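Local coordinates for Zn-dependent hydrolase of metallo-beta-lactamase superfamily TM0207 (PDB 1VJN), which is probably a zinc-dependent hydrolase of the metallo-beta-lactamase superfamily, its substrate not established, at residues A[51-59]-A[104-112]. Residues are numbered along the deposited sequence; the frame is centred on the assembly and turned at random.
Sequences DVVTESHQH and GKNIVFVFE
S56 and I107 bring the two backbones together, CA to CA 4.5 Å, where the loop leaving strand 52-54 runs antiparallel to strand 105-113, and a single backbone hydrogen bond, I107 N to S56 O (2.8 Å), joins them. The same oxygen also takes a CA-H...O contact from N106 CA. Further along, the chains diverge and the F109 and F111 side chains pack between the two sheets. T54 CB lies over one face of the F109 ring, 3.9 Å from its centroid, in a CH-pi contact, while I107 CG2 covers the opposite face and E55 O meets the ring edge. T54 also meets the second ring: with OG1 between the backbone N and the carbonyl carbon (chi1 62°), CG2 is anti to the carbonyl carbon and approaches the edge of F111 at CE1, 3.8 Å away. F111 goes on to touch I32 of strand 30-34 and L25 and M27 of strand 22-27, in the sheet that holds strand 52-54. At the other end, polar groups take over. S56 OG, 31° out of the imidazole plane, accepts from H57 ND1 (2.9 Å) and is also bonded to D35, while H57 CB rests against K105 O at 3.3 Å. K105, extended beyond CG, passes NZ beside Q58 CG, and its hydrogen bond goes to D76 O. H57 and H59 probably begin the HxHxDH metal-binding motif of the superfamily, which follows this strand in the alpha-beta/beta-alpha sandwich of the metallo-hydrolase/oxidoreductase fold.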
ATOM      1  N   ASP A  51      -8.127   1.563  14.297  1.00 16.68           N
ATOM      2  CA  ASP A  51      -8.479   2.979  14.503  1.00 17.25           C
ATOM      3  C   ASP A  51      -8.942   3.663  13.208  1.00 17.31           C
ATOM      4  O   ASP A  51      -9.785   4.563  13.204  1.00 16.00           O
ATOM      5  CB  ASP A  51      -7.242   3.704  15.019  1.00 15.92           C
ATOM      6  CG  ASP A  51      -6.728   3.084  16.306  1.00 22.15           C
ATOM      7  OD1 ASP A  51      -7.461   3.182  17.298  1.00 29.53           O
ATOM      8  OD2 ASP A  51      -5.662   2.435  16.408  1.00 25.87           O
ATOM      9  N   VAL A  52      -8.309   3.268  12.131  1.00 18.72           N
ATOM     10  CA  VAL A  52      -8.639   3.762  10.816  1.00 18.73           C
ATOM     11  C   VAL A  52      -8.756   2.605   9.825  1.00 20.53           C
ATOM     12  O   VAL A  52      -7.978   1.615   9.852  1.00 17.60           O
ATOM     13  CB  VAL A  52      -7.592   4.780  10.300  1.00 21.78           C
ATOM     14  CG1 VAL A  52      -8.009   5.360   8.882  1.00 20.36           C
ATOM     15  CG2 VAL A  52      -7.388   5.852  11.316  1.00 23.54           C
ATOM     16  N   VAL A  53      -9.741   2.742   8.941  1.00 16.18           N
ATOM     17  CA  VAL A  53      -9.822   1.906   7.765  1.00 15.71           C
ATOM     18  C   VAL A  53      -9.818   2.811   6.549  1.00 17.37           C
ATOM     19  O   VAL A  53     -10.642   3.733   6.451  1.00 18.07           O
ATOM     20  CB  VAL A  53     -11.094   1.019   7.761  1.00 14.77           C
ATOM     21  CG1 VAL A  53     -11.243   0.292   6.444  1.00 21.53           C
ATOM     22  CG2 VAL A  53     -11.071   0.022   8.891  1.00 15.74           C
ATOM     23  N   THR A  54      -8.905   2.569   5.608  1.00 15.55           N
ATOM     24  CA  THR A  54      -9.006   3.268   4.310  1.00 17.65           C
ATOM     25  C   THR A  54      -9.454   2.369   3.140  1.00 20.35           C
ATOM     26  O   THR A  54      -9.179   1.172   3.129  1.00 19.95           O
ATOM     27  CB  THR A  54      -7.674   3.864   3.949  1.00 19.04           C
ATOM     28  OG1 THR A  54      -6.711   2.815   3.819  1.00 17.52           O
ATOM     29  CG2 THR A  54      -7.133   4.841   5.054  1.00 18.06           C
ATOM     30  N   GLU A  55     -10.094   2.977   2.129  1.00 22.03           N
ATOM     31  CA  GLU A  55     -10.588   2.261   0.965  1.00 21.50           C
ATOM     32  C   GLU A  55     -10.184   3.007  -0.277  1.00 17.54           C
ATOM     33  O   GLU A  55     -10.670   4.097  -0.508  1.00 16.95           O
ATOM     34  CB  GLU A  55     -12.136   2.202   0.960  1.00 20.76           C
ATOM     35  CG  GLU A  55     -12.812   1.601   2.189  1.00 33.06           C
ATOM     36  CD  GLU A  55     -12.825   0.088   2.245  1.00 47.12           C
ATOM     37  OE1 GLU A  55     -12.247  -0.608   1.347  1.00 51.15           O
ATOM     38  OE2 GLU A  55     -13.454  -0.393   3.219  1.00 52.61           O
ATOM     39  N   SER A  56      -9.370   2.386  -1.098  1.00 17.31           N
ATOM     40  CA  SER A  56      -8.949   2.920  -2.364  1.00 19.63           C
ATOM     41  C   SER A  56     -10.061   3.093  -3.399  1.00 21.29           C
ATOM     42  O   SER A  56      -9.946   3.964  -4.272  1.00 20.77           O
ATOM     43  CB  SER A  56      -7.809   2.063  -2.914  1.00 17.37           C
ATOM     44  OG  SER A  56      -8.274   0.800  -3.254  1.00 28.66           O
ATOM     45  N   HIS A  57     -11.128   2.289  -3.316  1.00 22.40           N
ATOM     46  CA  HIS A  57     -12.271   2.433  -4.198  1.00 27.60           C
ATOM     47  C   HIS A  57     -13.540   1.897  -3.525  1.00 32.47           C
ATOM     48  O   HIS A  57     -13.455   1.161  -2.550  1.00 32.22           O
ATOM     49  CB  HIS A  57     -12.036   1.734  -5.522  1.00 29.92           C
ATOM     50  CG  HIS A  57     -11.635   0.311  -5.387  1.00 34.12           C
ATOM     51  ND1 HIS A  57     -10.341  -0.067  -5.107  1.00 34.00           N
ATOM     52  CD2 HIS A  57     -12.363  -0.831  -5.436  1.00 40.68           C
ATOM     53  CE1 HIS A  57     -10.287  -1.382  -4.987  1.00 39.96           C
ATOM     54  NE2 HIS A  57     -11.494  -1.870  -5.204  1.00 36.35           N
ATOM     55  N   GLN A  58     -14.705   2.291  -4.013  1.00 38.83           N
ATOM     56  CA  GLN A  58     -15.976   1.895  -3.349  1.00 44.89           C
ATOM     57  C   GLN A  58     -16.446   0.521  -3.803  1.00 48.10           C
ATOM     58  O   GLN A  58     -16.075   0.074  -4.877  1.00 50.53           O
ATOM     59  CB  GLN A  58     -17.067   2.930  -3.588  1.00 46.33           C
ATOM     60  CG  GLN A  58     -16.704   4.325  -3.073  1.00 54.62           C
ATOM     61  CD  GLN A  58     -17.762   4.908  -2.145  1.00 63.29           C
ATOM     62  OE1 GLN A  58     -18.939   4.941  -2.491  1.00 71.10           O
ATOM     63  NE2 GLN A  58     -17.344   5.369  -0.966  1.00 65.13           N
ATOM     64  N   HIS A  59     -17.272  -0.137  -2.990  1.00 52.90           N
ATOM     65  CA  HIS A  59     -17.741  -1.501  -3.289  1.00 55.61           C
ATOM     66  C   HIS A  59     -18.759  -2.030  -2.269  1.00 58.06           C
ATOM     67  O   HIS A  59     -19.969  -1.780  -2.389  1.00 59.56           O
ATOM     68  N   GLY A 104     -15.499   4.034 -11.737  1.00 39.07           N
ATOM     69  CA  GLY A 104     -15.167   4.184 -10.308  1.00 38.92           C
ATOM     70  C   GLY A 104     -14.078   5.216  -9.967  1.00 35.76           C
ATOM     71  O   GLY A 104     -14.047   6.321 -10.532  1.00 34.08           O
ATOM     72  N   LYS A 105     -13.192   4.865  -9.038  1.00 29.08           N
ATOM     73  CA  LYS A 105     -12.100   5.772  -8.635  1.00 28.17           C
ATOM     74  C   LYS A 105     -10.919   5.002  -8.054  1.00 22.11           C
ATOM     75  O   LYS A 105     -11.033   3.812  -7.815  1.00 25.62           O
ATOM     76  CB  LYS A 105     -12.593   6.761  -7.574  1.00 27.31           C
ATOM     77  CG  LYS A 105     -12.820   6.105  -6.182  1.00 34.48           C
ATOM     78  CD  LYS A 105     -13.770   6.902  -5.352  1.00 35.83           C
ATOM     79  CE  LYS A 105     -13.966   6.224  -4.012  1.00 43.25           C
ATOM     80  NZ  LYS A 105     -14.965   6.919  -3.128  1.00 45.53           N
ATOM     81  N   ASN A 106      -9.808   5.700  -7.800  1.00 18.90           N
ATOM     82  CA  ASN A 106      -8.666   5.130  -7.080  1.00 17.70           C
ATOM     83  C   ASN A 106      -8.094   6.207  -6.204  1.00 19.44           C
ATOM     84  O   ASN A 106      -7.705   7.270  -6.674  1.00 21.37           O
ATOM     85  CB  ASN A 106      -7.599   4.561  -8.017  1.00 17.88           C
ATOM     86  CG  ASN A 106      -6.561   3.787  -7.287  1.00 18.62           C
ATOM     87  OD1 ASN A 106      -6.833   2.690  -6.750  1.00 18.91           O
ATOM     88  ND2 ASN A 106      -5.370   4.358  -7.190  1.00 12.44           N
ATOM     89  N   ILE A 107      -8.099   5.946  -4.904  1.00 19.53           N
ATOM     90  CA  ILE A 107      -7.499   6.865  -3.988  1.00 17.95           C
ATOM     91  C   ILE A 107      -6.252   6.215  -3.404  1.00 16.97           C
ATOM     92  O   ILE A 107      -6.320   5.161  -2.830  1.00 18.09           O
ATOM     93  CB  ILE A 107      -8.455   7.232  -2.899  1.00 16.44           C
ATOM     94  CG1 ILE A 107      -9.762   7.779  -3.491  1.00 22.45           C
ATOM     95  CG2 ILE A 107      -7.832   8.316  -1.967  1.00 19.43           C
ATOM     96  CD1 ILE A 107     -10.827   7.988  -2.497  1.00 33.10           C
ATOM     97  N   VAL A 108      -5.139   6.920  -3.586  1.00 19.57           N
ATOM     98  CA  VAL A 108      -3.842   6.657  -2.990  1.00 21.18           C
ATOM     99  C   VAL A 108      -3.858   7.305  -1.607  1.00 17.51           C
ATOM    100  O   VAL A 108      -4.251   8.467  -1.451  1.00 18.72           O
ATOM    101  CB  VAL A 108      -2.745   7.337  -3.859  1.00 19.11           C
ATOM    102  CG1 VAL A 108      -1.451   7.356  -3.181  1.00 22.10           C
ATOM    103  CG2 VAL A 108      -2.677   6.691  -5.248  1.00 16.84           C
ATOM    104  N   PHE A 109      -3.466   6.560  -0.594  1.00 17.53           N
ATOM    105  CA  PHE A 109      -3.380   7.112   0.752  1.00 15.60           C
ATOM    106  C   PHE A 109      -1.966   7.198   1.219  1.00 16.84           C
ATOM    107  O   PHE A 109      -1.175   6.292   0.995  1.00 17.87           O
ATOM    108  CB  PHE A 109      -4.209   6.240   1.722  1.00 15.90           C
ATOM    109  CG  PHE A 109      -5.680   6.466   1.575  1.00 17.27           C
ATOM    110  CD1 PHE A 109      -6.250   7.612   2.092  1.00 14.18           C
ATOM    111  CD2 PHE A 109      -6.496   5.567   0.911  1.00 20.39           C
ATOM    112  CE1 PHE A 109      -7.568   7.852   1.937  1.00 21.72           C
ATOM    113  CE2 PHE A 109      -7.840   5.836   0.763  1.00 18.99           C
ATOM    114  CZ  PHE A 109      -8.368   6.940   1.269  1.00 18.57           C
ATOM    115  N   VAL A 110      -1.642   8.283   1.893  1.00 18.56           N
ATOM    116  CA  VAL A 110      -0.339   8.455   2.448  1.00 18.11           C
ATOM    117  C   VAL A 110      -0.480   8.565   3.979  1.00 19.14           C
ATOM    118  O   VAL A 110      -1.261   9.350   4.484  1.00 19.65           O
ATOM    119  CB  VAL A 110       0.323   9.691   1.866  1.00 22.71           C
ATOM    120  CG1 VAL A 110       1.719   9.853   2.407  1.00 15.70           C
ATOM    121  CG2 VAL A 110       0.391   9.593   0.348  1.00 20.81           C
ATOM    122  N   PHE A 111       0.286   7.777   4.695  1.00 17.78           N
ATOM    123  CA  PHE A 111       0.273   7.777   6.161  1.00 21.94           C
ATOM    124  C   PHE A 111       1.617   8.304   6.664  1.00 26.32           C
ATOM    125  O   PHE A 111       2.693   7.826   6.265  1.00 23.92           O
ATOM    126  CB  PHE A 111       0.006   6.374   6.686  1.00 20.36           C
ATOM    127  CG  PHE A 111      -1.136   5.709   6.000  1.00 23.95           C
ATOM    128  CD1 PHE A 111      -2.437   5.945   6.416  1.00 28.27           C
ATOM    129  CD2 PHE A 111      -0.924   4.875   4.929  1.00 22.45           C
ATOM    130  CE1 PHE A 111      -3.486   5.355   5.792  1.00 28.13           C
ATOM    131  CE2 PHE A 111      -1.982   4.287   4.289  1.00 24.80           C
ATOM    132  CZ  PHE A 111      -3.260   4.531   4.703  1.00 21.17           C
ATOM    133  N   GLU A 112       1.550   9.304   7.526  1.00 28.29           N
ATOM    134  CA  GLU A 112       2.745   9.961   8.034  1.00 35.68           C
ATOM    135  C   GLU A 112       2.761   9.734   9.525  1.00 36.56           C
ATOM    136  O   GLU A 112       1.859  10.182  10.225  1.00 34.12           O
ATOM    137  CB  GLU A 112       2.726  11.450   7.680  1.00 35.41           C
ATOM    138  CG  GLU A 112       3.983  12.219   8.075  1.00 44.78           C
ATOM    139  CD  GLU A 112       4.203  13.510   7.266  1.00 43.85           C
ATOM    140  OE1 GLU A 112       3.385  13.850   6.375  1.00 62.30           O
ATOM    141  OE2 GLU A 112       5.226  14.193   7.511  1.00 64.01           O
TER
HETATM  142  O   HOH W   1      -8.154   0.889  -5.760  1.00 54.99           O